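Local coordinates for protein amine Dehydrogenase (Pseudomonas putida, PDB 1JMX) that probably serves as the beta-propeller subunit of a quinohemoprotein amine dehydrogenase, an enzyme that oxidises primary amines and passes the electrons to heme c, at residues B[93-98]-B[198-203]; B[112-117]-B[121-126]; B[128-133]-B[138-143]; B[145-150]-B[167-172]. All blocks are in the same frame, centred on the assembly; numbering follows the deposited sequence.

The four contacts illustrate how a beta-propeller changes its chemistry from centre to edge. Interaction 1, about 5 Å from the centre of the chain, is buried and rests on one aromatic pair. Interaction 4 is also buried but sits further out, where thioether, proline and tyrosine side chains meet between two successive sheets. Interactions 2 and 3 lie in a single sheet as partly buried hairpins, held by backbone hydrogen bonds and flanked by charged side chains; interaction 2 alone reaches the heme. Segment 93-98 of interaction 1 belongs to this sheet too. Interactions 2 and 4 touch through Pro125 and Met146, whereas 3 and 4 simply adjoin in sequence.

Interaction 1: residues B[93-98]-B[198-203]; sequences SMYSFA and LYFWPH
Tyr95 and Phe200 meet as an offset aromatic pair in the beta-propeller, close to the centre of the chain, where the break in strand 89-99 faces the loop between strands 178-182 and 209-218. The nearest CA atoms, those of Tyr95 and Phe200, are 6.2 Å apart, and the two rings carry the contact. Their planes lie 15° apart, yet they are slid so far that they barely overlap, with centroids 4.5 Å from each other. The slide brings an aliphatic carbon over the tyrosine: Phe200 CB stands 3.6 Å from the centroid of the Tyr95 ring, almost exactly on its normal, a clear CH-pi contact. In return, Tyr95 CE1 lies over the rim of one face of the Phe200 ring. Both side chains place CG beside the backbone N and anti to the carbonyl carbon (chi1 -63° in Tyr95, -57° in Phe200), which sends each ring across the gap to the other segment. Tyr95 sits in a left-handed backbone conformation, directly after an inverse gamma turn centred on Met94. Its hydroxyl is fixed by hydrogen bonds to Tyr64 and Thr341, and the Tyr64 ring also packs edge-to-face with the Tyr95 ring; the hydroxyl is thus tied down at one end while Phe200 CB covers a face. Phe200 also meets an aromatic side chain of another protein chain, which places the pair next to a subunit interface. The shortest approach between the rings is at their ortho carbons, 3.4 Å from Tyr95 CD1 to Phe200 CD1.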
# COMPACT_ATOMS: atom_id res chain seq x y z
N SER B 93 14.00 -9.40 15.97
CA SER B 93 13.32 -9.06 17.21
C SER B 93 12.36 -7.88 16.99
O SER B 93 12.79 -6.78 16.64
CB SER B 93 14.36 -8.74 18.28
OG SER B 93 13.74 -8.32 19.48
N MET B 94 11.07 -8.12 17.17
CA MET B 94 10.06 -7.07 17.00
C MET B 94 10.00 -6.20 18.25
O MET B 94 9.04 -6.27 19.02
CB MET B 94 8.69 -7.68 16.72
CG MET B 94 7.66 -6.72 16.14
SD MET B 94 8.17 -6.04 14.54
CE MET B 94 8.84 -7.48 13.75
N TYR B 95 11.04 -5.38 18.45
CA TYR B 95 11.16 -4.50 19.61
C TYR B 95 11.14 -5.29 20.93
O TYR B 95 10.84 -4.73 21.98
CB TYR B 95 10.03 -3.46 19.62
CG TYR B 95 10.04 -2.53 18.44
CD1 TYR B 95 9.32 -2.82 17.28
CD2 TYR B 95 10.77 -1.35 18.47
CE1 TYR B 95 9.34 -1.98 16.18
CE2 TYR B 95 10.80 -0.50 17.37
CZ TYR B 95 10.09 -0.82 16.23
OH TYR B 95 10.15 0.02 15.13
N SER B 96 11.51 -6.57 20.87
CA SER B 96 11.47 -7.45 22.03
C SER B 96 12.81 -7.74 22.70
O SER B 96 13.47 -8.73 22.37
CB SER B 96 10.77 -8.77 21.68
N PHE B 97 13.18 -6.90 23.66
CA PHE B 97 14.42 -7.04 24.42
C PHE B 97 14.24 -6.39 25.80
O PHE B 97 13.42 -5.48 25.96
CB PHE B 97 15.63 -6.43 23.67
N ALA B 98 14.98 -6.86 26.80
CA ALA B 98 14.87 -6.29 28.15
C ALA B 98 16.17 -6.52 28.92
O ALA B 98 16.92 -7.44 28.62
CB ALA B 98 13.69 -6.91 28.91
N LEU B 198 -0.86 -1.55 19.83
CA LEU B 198 0.22 -1.32 18.88
C LEU B 198 1.17 -0.40 19.66
O LEU B 198 0.88 0.78 19.86
CB LEU B 198 -0.34 -0.63 17.62
CG LEU B 198 0.58 -0.33 16.43
CD1 LEU B 198 1.38 0.96 16.66
CD2 LEU B 198 1.50 -1.53 16.17
N TYR B 199 2.28 -0.95 20.13
CA TYR B 199 3.22 -0.18 20.92
C TYR B 199 4.66 -0.65 20.73
O TYR B 199 4.98 -1.81 20.99
CB TYR B 199 2.84 -0.27 22.40
CG TYR B 199 2.83 1.06 23.11
CD1 TYR B 199 1.77 1.95 22.95
CD2 TYR B 199 3.89 1.43 23.94
CE1 TYR B 199 1.76 3.17 23.60
CE2 TYR B 199 3.89 2.65 24.60
CZ TYR B 199 2.82 3.51 24.42
OH TYR B 199 2.81 4.72 25.07
N PHE B 200 5.51 0.25 20.27
CA PHE B 200 6.92 -0.05 20.04
C PHE B 200 7.81 0.87 20.86
O PHE B 200 8.99 1.04 20.55
CB PHE B 200 7.26 0.14 18.56
CG PHE B 200 6.41 -0.67 17.64
CD1 PHE B 200 6.13 -2.01 17.93
CD2 PHE B 200 5.86 -0.10 16.50
CE1 PHE B 200 5.32 -2.76 17.10
CE2 PHE B 200 5.05 -0.84 15.66
CZ PHE B 200 4.77 -2.17 15.95
N TRP B 201 7.26 1.44 21.92
CA TRP B 201 8.00 2.37 22.74
C TRP B 201 8.06 1.94 24.22
O TRP B 201 7.13 2.19 24.98
CB TRP B 201 7.41 3.78 22.59
CG TRP B 201 7.27 4.22 21.12
CD1 TRP B 201 8.20 4.87 20.37
CD2 TRP B 201 6.13 4.02 20.25
NE1 TRP B 201 7.73 5.09 19.09
CE2 TRP B 201 6.46 4.58 18.99
CE3 TRP B 201 4.87 3.43 20.41
CZ2 TRP B 201 5.58 4.56 17.90
CZ3 TRP B 201 4.00 3.40 19.32
CH2 TRP B 201 4.36 3.96 18.09
N PRO B 202 9.14 1.24 24.62
CA PRO B 202 9.31 0.79 26.00
C PRO B 202 9.83 1.96 26.86
O PRO B 202 11.03 2.09 27.09
CB PRO B 202 10.35 -0.32 25.86
CG PRO B 202 11.23 0.20 24.77
CD PRO B 202 10.23 0.74 23.76
N HIS B 203 8.90 2.81 27.29
CA HIS B 203 9.25 3.97 28.10
C HIS B 203 9.86 3.57 29.45
O HIS B 203 9.36 2.68 30.13
CB HIS B 203 8.02 4.83 28.43
CG HIS B 203 7.11 5.09 27.27
ND1 HIS B 203 7.38 6.04 26.31
CD2 HIS B 203 5.89 4.59 26.97
CE1 HIS B 203 6.36 6.12 25.47
NE2 HIS B 203 5.44 5.25 25.86

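Interaction 2: residues B[112-117]-B[121-126]; sequences PTQRLN and VVKPPR. With HEC (heme c), chain F.
Lys123 lies across Gln114 on one face of a two-stranded beta hairpin, and its course shows how a long side chain can be used along its length. CB rests 3.8 Å from Pro112 CG. The chain then bends at chi2 (-66°) and again at chi4 (54°), which swings its end back over the opposite strand. There CE comes 3.7 Å from Gln114 CD, and NZ ends 3.9 Å from Gln114 CB. The ammonium has its charged partner outside the pair, in a salt bridge to Glu89, which forms another with Arg126 NH1; Arg126 NE is salt-bridged to Glu128. Arg126 approaches Pro112 obliquely, NH1 3.4 Å from Pro112 CG. With an alanine in place of Gln114, CE and NZ of Lys123 would probably keep little beyond CB to rest on, the salt bridge to Glu89 left to hold the ammonium with less support. Beneath these side chains runs the backbone ladder. Gln114 and Val121 form a hydrogen-bonded antiparallel pair, with Gln114 N to Val121 O at 2.8 Å and Val121 N to Gln114 O at 3.0 Å; Lys123 N adds a bond to Pro112 O. Thr113 and Val122 make the non-hydrogen-bonded pair between. Past the ladder, Asn117 O comes 3.2 Å from the heme methyl CMD. This is a beta hairpin whose connecting turn forms part of the heme c pocket, beside the amine dehydrogenase chain that supplies hydrogen bonds to the heme.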
# COMPACT_ATOMS: atom_id res chain seq x y z
N PRO B 112 12.66 -16.43 14.34
CA PRO B 112 13.58 -16.86 13.29
C PRO B 112 12.94 -17.43 12.03
O PRO B 112 11.82 -17.94 12.06
CB PRO B 112 14.40 -17.91 14.00
CG PRO B 112 13.38 -18.61 14.82
CD PRO B 112 12.45 -17.51 15.32
N THR B 113 13.66 -17.30 10.93
CA THR B 113 13.20 -17.83 9.66
C THR B 113 14.34 -18.62 9.04
O THR B 113 15.45 -18.12 8.87
CB THR B 113 12.79 -16.73 8.67
OG1 THR B 113 11.76 -15.93 9.26
CG2 THR B 113 12.25 -17.35 7.38
N GLN B 114 14.07 -19.87 8.73
CA GLN B 114 15.06 -20.71 8.11
C GLN B 114 15.04 -20.37 6.62
O GLN B 114 14.00 -20.52 5.97
CB GLN B 114 14.70 -22.17 8.34
CG GLN B 114 15.73 -23.16 7.89
CD GLN B 114 15.29 -24.58 8.15
OE1 GLN B 114 14.23 -25.00 7.69
NE2 GLN B 114 16.08 -25.33 8.91
N ARG B 115 16.14 -19.83 6.10
CA ARG B 115 16.22 -19.49 4.69
C ARG B 115 17.01 -20.52 3.91
O ARG B 115 18.23 -20.62 4.06
CB ARG B 115 16.83 -18.11 4.49
CG ARG B 115 15.95 -16.98 4.91
CD ARG B 115 16.58 -15.65 4.61
NE ARG B 115 15.66 -14.55 4.90
CZ ARG B 115 15.89 -13.27 4.63
NH1 ARG B 115 17.04 -12.91 4.06
NH2 ARG B 115 14.96 -12.36 4.90
N LEU B 116 16.31 -21.32 3.11
CA LEU B 116 16.94 -22.35 2.30
C LEU B 116 17.10 -21.85 0.86
O LEU B 116 16.72 -20.72 0.53
CB LEU B 116 16.13 -23.66 2.36
CG LEU B 116 16.00 -24.25 3.77
CD1 LEU B 116 15.48 -25.68 3.74
CD2 LEU B 116 17.35 -24.23 4.44
N ASN B 117 17.69 -22.69 0.02
CA ASN B 117 17.96 -22.35 -1.37
C ASN B 117 16.77 -21.89 -2.21
O ASN B 117 16.89 -20.93 -2.97
CB ASN B 117 18.66 -23.53 -2.06
CG ASN B 117 17.90 -24.83 -1.91
OD1 ASN B 117 17.67 -25.31 -0.80
ND2 ASN B 117 17.48 -25.40 -3.03
N VAL B 121 11.10 -21.09 5.70
CA VAL B 121 10.32 -21.85 6.66
C VAL B 121 10.37 -21.03 7.93
O VAL B 121 11.43 -20.77 8.47
CB VAL B 121 10.91 -23.26 6.94
CG1 VAL B 121 10.02 -24.01 7.92
CG2 VAL B 121 11.02 -24.06 5.66
N VAL B 122 9.20 -20.55 8.35
CA VAL B 122 9.12 -19.76 9.57
C VAL B 122 9.14 -20.74 10.73
O VAL B 122 8.47 -21.77 10.70
CB VAL B 122 7.82 -18.89 9.60
CG1 VAL B 122 7.80 -18.02 10.84
CG2 VAL B 122 7.75 -18.01 8.37
N LYS B 123 9.99 -20.46 11.71
CA LYS B 123 10.13 -21.33 12.86
C LYS B 123 9.49 -20.68 14.08
O LYS B 123 9.20 -19.49 14.07
CB LYS B 123 11.61 -21.56 13.15
CG LYS B 123 12.37 -22.25 12.04
CD LYS B 123 11.88 -23.66 11.85
CE LYS B 123 12.84 -24.44 10.97
NZ LYS B 123 14.24 -24.36 11.52
N PRO B 124 9.24 -21.48 15.13
CA PRO B 124 8.63 -20.95 16.36
C PRO B 124 9.58 -19.96 17.03
O PRO B 124 10.80 -20.08 16.91
CB PRO B 124 8.46 -22.21 17.21
CG PRO B 124 8.24 -23.27 16.20
CD PRO B 124 9.28 -22.95 15.16
N PRO B 125 9.03 -18.94 17.70
CA PRO B 125 9.89 -17.96 18.38
C PRO B 125 10.59 -18.55 19.61
O PRO B 125 10.24 -19.64 20.10
CB PRO B 125 8.91 -16.86 18.77
CG PRO B 125 7.81 -16.98 17.74
CD PRO B 125 7.64 -18.47 17.68
N ARG B 126 11.59 -17.84 20.12
CA ARG B 126 12.34 -18.28 21.29
C ARG B 126 12.97 -17.11 22.02
O ARG B 126 13.32 -16.12 21.40
CB ARG B 126 13.45 -19.27 20.90
CG ARG B 126 14.48 -18.69 19.96
CD ARG B 126 15.52 -19.71 19.53
NE ARG B 126 16.35 -19.17 18.46
CZ ARG B 126 16.27 -19.55 17.19
NH1 ARG B 126 15.41 -20.49 16.82
NH2 ARG B 126 17.02 -18.95 16.28
FE HEC F . 14.05 -18.28 -7.33
CHA HEC F . 11.61 -18.71 -5.05
CHB HEC F . 11.77 -18.44 -9.82
CHC HEC F . 16.54 -17.86 -9.63
CHD HEC F . 16.37 -18.12 -4.81
NA HEC F . 12.11 -18.52 -7.42
C1A HEC F . 11.23 -18.69 -6.38
C2A HEC F . 9.86 -18.84 -6.86
C3A HEC F . 9.92 -18.76 -8.20
C4A HEC F . 11.31 -18.56 -8.55
CMA HEC F . 8.75 -18.87 -9.16
CAA HEC F . 8.64 -19.04 -6.00
CBA HEC F . 7.96 -17.71 -5.78
CGA HEC F . 6.71 -17.81 -4.93
O1A HEC F . 6.35 -18.91 -4.48
O2A HEC F . 6.08 -16.76 -4.69
NB HEC F . 14.14 -18.17 -9.29
C1B HEC F . 13.08 -18.26 -10.20
C2B HEC F . 13.49 -18.15 -11.56
C3B HEC F . 14.85 -18.00 -11.51
C4B HEC F . 15.25 -18.00 -10.11
CMB HEC F . 12.58 -18.22 -12.80
CAB HEC F . 15.72 -17.88 -12.74
CBB HEC F . 15.89 -16.50 -13.39
NC HEC F . 16.03 -18.04 -7.24
C1C HEC F . 16.91 -17.88 -8.30
C2C HEC F . 18.27 -17.74 -7.85
C3C HEC F . 18.24 -17.82 -6.51
C4C HEC F . 16.83 -18.00 -6.12
CMC HEC F . 19.49 -17.55 -8.75
CAC HEC F . 19.48 -17.97 -5.64
CBC HEC F . 20.27 -16.78 -5.15
ND HEC F . 14.01 -18.39 -5.34
C1D HEC F . 15.04 -18.30 -4.44
C2D HEC F . 14.57 -18.43 -3.05
C3D HEC F . 13.22 -18.59 -3.16
C4D HEC F . 12.90 -18.56 -4.56
CMD HEC F . 15.42 -18.39 -1.78
CAD HEC F . 12.19 -18.77 -2.05
CBD HEC F . 11.67 -17.49 -1.41
CGD HEC F . 11.03 -16.55 -2.40
O1D HEC F . 11.62 -15.52 -2.72
O2D HEC F . 9.91 -16.84 -2.86

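Interaction 3: residues B[128-133]-B[138-143]; sequences EVFSTA and AKPVRT
Val129 grips the facing segment through both backbone polar atoms, in the beta hairpin that joins strands 126-131 and 142-145 at the end of a propeller sheet. Its N donates to Arg142 O at 2.9 Å (165° at the hydrogen), and its O accepts from Val141 N, also at 2.9 Å and nearly straight. The same oxygen receives a CA-H...O contact from Pro140. Apolar contacts flank these bonds. Phe130 CE2 lies 3.8 Å from Pro140 CD, and Val141 CG2 settles 4.1 Å from Val129 CG1. Charged side chains also pack against carbon: Arg142 bends at chi3 (-45°), which folds its guanidinium back so that Val129 CG1 lies over one face, while NH2 forms a salt bridge with Glu105. With an alanine at Val129, the guanidinium would probably lose the methyl groups beneath it and turn more readily. Glu128 CD rests 3.8 Å from Pro140 CG, and its OE2 forms a salt bridge with Arg126 NE. Further along, where segment 138-143 is no longer a strand, one water bridges the backbones, accepting from Ser131 N at 2.8 Å and donating to Lys139 O at 2.6 Å.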
# COMPACT_ATOMS: atom_id res chain seq x y z
N GLU B 128 16.08 -15.69 24.04
CA GLU B 128 17.50 -15.99 24.17
C GLU B 128 18.07 -15.06 25.23
O GLU B 128 17.80 -13.86 25.22
CB GLU B 128 18.23 -15.77 22.84
CG GLU B 128 17.80 -16.74 21.76
CD GLU B 128 18.59 -16.59 20.49
OE1 GLU B 128 19.21 -15.53 20.26
OE2 GLU B 128 18.60 -17.55 19.71
N VAL B 129 18.81 -15.63 26.17
CA VAL B 129 19.41 -14.88 27.26
C VAL B 129 20.88 -14.72 26.96
O VAL B 129 21.55 -15.67 26.56
CB VAL B 129 19.25 -15.62 28.60
CG1 VAL B 129 19.70 -14.73 29.74
CG2 VAL B 129 17.81 -16.07 28.80
N PHE B 130 21.39 -13.52 27.14
CA PHE B 130 22.80 -13.24 26.90
C PHE B 130 23.37 -12.65 28.16
O PHE B 130 22.69 -11.94 28.90
CB PHE B 130 22.98 -12.23 25.76
CG PHE B 130 22.34 -12.65 24.47
CD1 PHE B 130 21.02 -12.31 24.19
CD2 PHE B 130 23.05 -13.41 23.55
CE1 PHE B 130 20.42 -12.72 23.00
CE2 PHE B 130 22.45 -13.81 22.36
CZ PHE B 130 21.14 -13.47 22.09
N SER B 131 24.61 -13.01 28.45
CA SER B 131 25.28 -12.47 29.61
C SER B 131 25.99 -11.23 29.09
O SER B 131 26.66 -11.28 28.06
CB SER B 131 26.29 -13.48 30.14
OG SER B 131 27.04 -12.91 31.20
N THR B 132 25.80 -10.11 29.77
CA THR B 132 26.41 -8.86 29.34
C THR B 132 27.93 -8.87 29.48
O THR B 132 28.63 -8.06 28.86
CB THR B 132 25.83 -7.67 30.10
OG1 THR B 132 26.00 -7.87 31.51
CG2 THR B 132 24.35 -7.53 29.80
N ALA B 133 28.44 -9.80 30.27
CA ALA B 133 29.88 -9.93 30.50
C ALA B 133 30.59 -10.57 29.30
O ALA B 133 31.81 -10.46 29.18
CB ALA B 133 30.15 -10.76 31.77
N ALA B 138 28.89 -12.18 22.25
CA ALA B 138 27.91 -12.85 23.10
C ALA B 138 26.99 -13.82 22.38
O ALA B 138 26.48 -13.54 21.30
CB ALA B 138 27.09 -11.82 23.87
N LYS B 139 26.78 -14.98 23.00
CA LYS B 139 25.92 -16.01 22.44
C LYS B 139 24.95 -16.50 23.50
O LYS B 139 25.17 -16.28 24.68
CB LYS B 139 26.78 -17.15 21.88
CG LYS B 139 27.34 -16.85 20.48
CD LYS B 139 28.37 -17.86 20.04
CE LYS B 139 28.75 -17.64 18.58
NZ LYS B 139 27.67 -18.04 17.61
N PRO B 140 23.83 -17.12 23.08
CA PRO B 140 22.82 -17.63 24.02
C PRO B 140 23.38 -18.50 25.14
O PRO B 140 24.12 -19.46 24.89
CB PRO B 140 21.88 -18.43 23.12
CG PRO B 140 21.95 -17.69 21.84
CD PRO B 140 23.42 -17.40 21.69
N VAL B 141 23.07 -18.12 26.39
CA VAL B 141 23.49 -18.90 27.55
C VAL B 141 22.30 -19.70 28.05
O VAL B 141 22.45 -20.61 28.86
CB VAL B 141 24.08 -18.01 28.69
CG1 VAL B 141 25.36 -17.34 28.23
CG2 VAL B 141 23.06 -16.98 29.17
N ARG B 142 21.13 -19.41 27.50
CA ARG B 142 19.89 -20.08 27.87
C ARG B 142 18.85 -19.68 26.84
O ARG B 142 18.86 -18.55 26.36
CB ARG B 142 19.46 -19.58 29.24
CG ARG B 142 18.77 -20.59 30.13
CD ARG B 142 18.36 -19.93 31.45
NE ARG B 142 19.44 -19.11 31.97
CZ ARG B 142 19.31 -17.84 32.34
NH1 ARG B 142 18.15 -17.22 32.27
NH2 ARG B 142 20.38 -17.18 32.73
N THR B 143 17.99 -20.61 26.43
CA THR B 143 16.93 -20.30 25.48
C THR B 143 15.67 -21.09 25.78
O THR B 143 15.74 -22.25 26.18
CB THR B 143 17.36 -20.39 23.95
OG1 THR B 143 16.44 -21.20 23.21
CG2 THR B 143 18.75 -20.90 23.78
O HOH W 1 25.89 -14.44 26.35

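Interaction 4: residues B[145-150]-B[167-172]; sequences PMPRQV and DIYKMD
Met146 and Met171 have the nearest CA atoms of the two segments, 10.1 Å apart, a separation that leaves the gap to be bridged by side chains. The two methionines reach across in different shapes. Met171 extends with CG anti to its backbone N (chi1 179°, chi2 178°) and turns only at its last torsion, whereas Met146 bends at chi2 (-65°) and chi3. Their ends meet obliquely, with Met146 SD 3.6 Å from the methyl CE of Met171 and the two sulfurs, Met146 SD and Met171 SD, 3.8 Å apart. The second contact is between Pro147 and Tyr169, whose side chains pass in opposite directions. Pro147 CG touches the ring obliquely, 3.7 Å from Tyr169 CE1, with Tyr169 CZ and OH both 4.1 Å away. One face of that same ring carries a carbonyl from its own segment, Asp167 O, 3.3 Å above the plane and toward the rim; an edge-to-face partner, Tyr178, also bears on it. Across the two segments the contacts are apolar, a thioether contact beside a proline-on-tyrosine contact. Segment 145-150 leaves strand 142-145 of one sheet for strand 153-155 of the next, so the contact joins the link between two consecutive sheets to strand 168-171 of the second. Both methionines touch Leu127 on strand 126-131, while Met146 and Tyr169 share Val163 on strand 161-164, and Pro147 and Met171 both lean on Tyr178 of strand 178-182.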
# COMPACT_ATOMS: atom_id res chain seq x y z
N PRO B 145 11.20 -21.57 24.72
CA PRO B 145 10.19 -21.38 23.67
C PRO B 145 9.30 -20.19 24.02
O PRO B 145 9.01 -19.93 25.19
CB PRO B 145 9.42 -22.70 23.70
CG PRO B 145 9.52 -23.12 25.13
CD PRO B 145 10.95 -22.81 25.47
N MET B 146 8.90 -19.45 22.99
CA MET B 146 8.04 -18.28 23.18
C MET B 146 6.83 -18.32 22.27
O MET B 146 6.85 -18.96 21.21
CB MET B 146 8.82 -16.99 22.88
CG MET B 146 9.89 -16.63 23.89
SD MET B 146 9.17 -16.25 25.48
CE MET B 146 8.56 -14.57 25.20
N PRO B 147 5.72 -17.72 22.70
CA PRO B 147 4.54 -17.72 21.84
C PRO B 147 4.74 -16.69 20.72
O PRO B 147 5.67 -15.88 20.78
CB PRO B 147 3.40 -17.33 22.80
CG PRO B 147 4.09 -16.54 23.87
CD PRO B 147 5.38 -17.29 24.07
N ARG B 148 3.93 -16.77 19.67
CA ARG B 148 4.01 -15.83 18.56
C ARG B 148 3.45 -14.47 18.93
O ARG B 148 2.75 -14.34 19.92
CB ARG B 148 3.23 -16.33 17.35
CG ARG B 148 3.81 -17.53 16.70
CD ARG B 148 3.69 -17.42 15.21
NE ARG B 148 4.82 -18.13 14.64
CZ ARG B 148 5.90 -17.54 14.14
NH1 ARG B 148 6.01 -16.23 14.10
NH2 ARG B 148 6.92 -18.29 13.81
N GLN B 149 3.76 -13.49 18.08
CA GLN B 149 3.30 -12.11 18.22
C GLN B 149 3.72 -11.40 19.50
O GLN B 149 2.99 -10.56 20.03
CB GLN B 149 1.79 -12.05 18.00
CG GLN B 149 1.37 -12.53 16.60
CD GLN B 149 -0.11 -12.86 16.49
OE1 GLN B 149 -0.69 -13.53 17.36
NE2 GLN B 149 -0.74 -12.43 15.40
N VAL B 150 4.92 -11.72 19.97
CA VAL B 150 5.48 -11.11 21.17
C VAL B 150 6.29 -9.88 20.74
O VAL B 150 7.00 -9.92 19.75
CB VAL B 150 6.37 -12.11 21.96
CG1 VAL B 150 7.31 -11.38 22.92
CG2 VAL B 150 5.51 -13.11 22.73
N ASP B 167 -1.44 -11.79 24.96
CA ASP B 167 -1.78 -11.46 26.34
C ASP B 167 -0.45 -11.02 26.97
O ASP B 167 0.62 -11.24 26.40
CB ASP B 167 -2.30 -12.68 27.11
CG ASP B 167 -3.69 -13.12 26.67
OD1 ASP B 167 -4.56 -12.26 26.40
OD2 ASP B 167 -3.92 -14.34 26.63
N ILE B 168 -0.51 -10.33 28.10
CA ILE B 168 0.71 -9.93 28.79
C ILE B 168 1.04 -11.12 29.69
O ILE B 168 0.17 -11.63 30.40
CB ILE B 168 0.51 -8.66 29.65
CG1 ILE B 168 -0.05 -7.52 28.80
CG2 ILE B 168 1.84 -8.23 30.28
CD1 ILE B 168 0.79 -7.17 27.62
N TYR B 169 2.28 -11.59 29.60
CA TYR B 169 2.75 -12.72 30.38
C TYR B 169 3.77 -12.32 31.42
O TYR B 169 4.42 -11.30 31.31
CB TYR B 169 3.39 -13.77 29.47
CG TYR B 169 2.57 -14.11 28.26
CD1 TYR B 169 2.99 -13.72 26.99
CD2 TYR B 169 1.40 -14.85 28.37
CE1 TYR B 169 2.26 -14.05 25.87
CE2 TYR B 169 0.66 -15.19 27.25
CZ TYR B 169 1.10 -14.79 26.01
OH TYR B 169 0.39 -15.13 24.89
N LYS B 170 3.87 -13.14 32.46
CA LYS B 170 4.82 -12.95 33.53
C LYS B 170 5.70 -14.18 33.37
O LYS B 170 5.24 -15.31 33.53
CB LYS B 170 4.11 -12.95 34.87
CG LYS B 170 5.03 -12.69 36.05
CD LYS B 170 4.24 -12.75 37.34
CE LYS B 170 5.15 -12.64 38.54
NZ LYS B 170 5.92 -11.37 38.47
N MET B 171 6.96 -13.97 33.05
CA MET B 171 7.86 -15.09 32.81
C MET B 171 9.06 -15.22 33.72
O MET B 171 9.71 -14.24 34.08
CB MET B 171 8.31 -15.05 31.35
CG MET B 171 9.26 -16.15 30.93
SD MET B 171 9.64 -16.00 29.20
CE MET B 171 9.82 -17.69 28.77
N ASP B 172 9.33 -16.47 34.10
CA ASP B 172 10.47 -16.83 34.94
C ASP B 172 11.62 -17.05 33.96
O ASP B 172 11.56 -17.96 33.15
CB ASP B 172 10.17 -18.13 35.67
CG ASP B 172 11.23 -18.49 36.70
OD1 ASP B 172 10.87 -19.07 37.74
OD2 ASP B 172 12.42 -18.21 36.48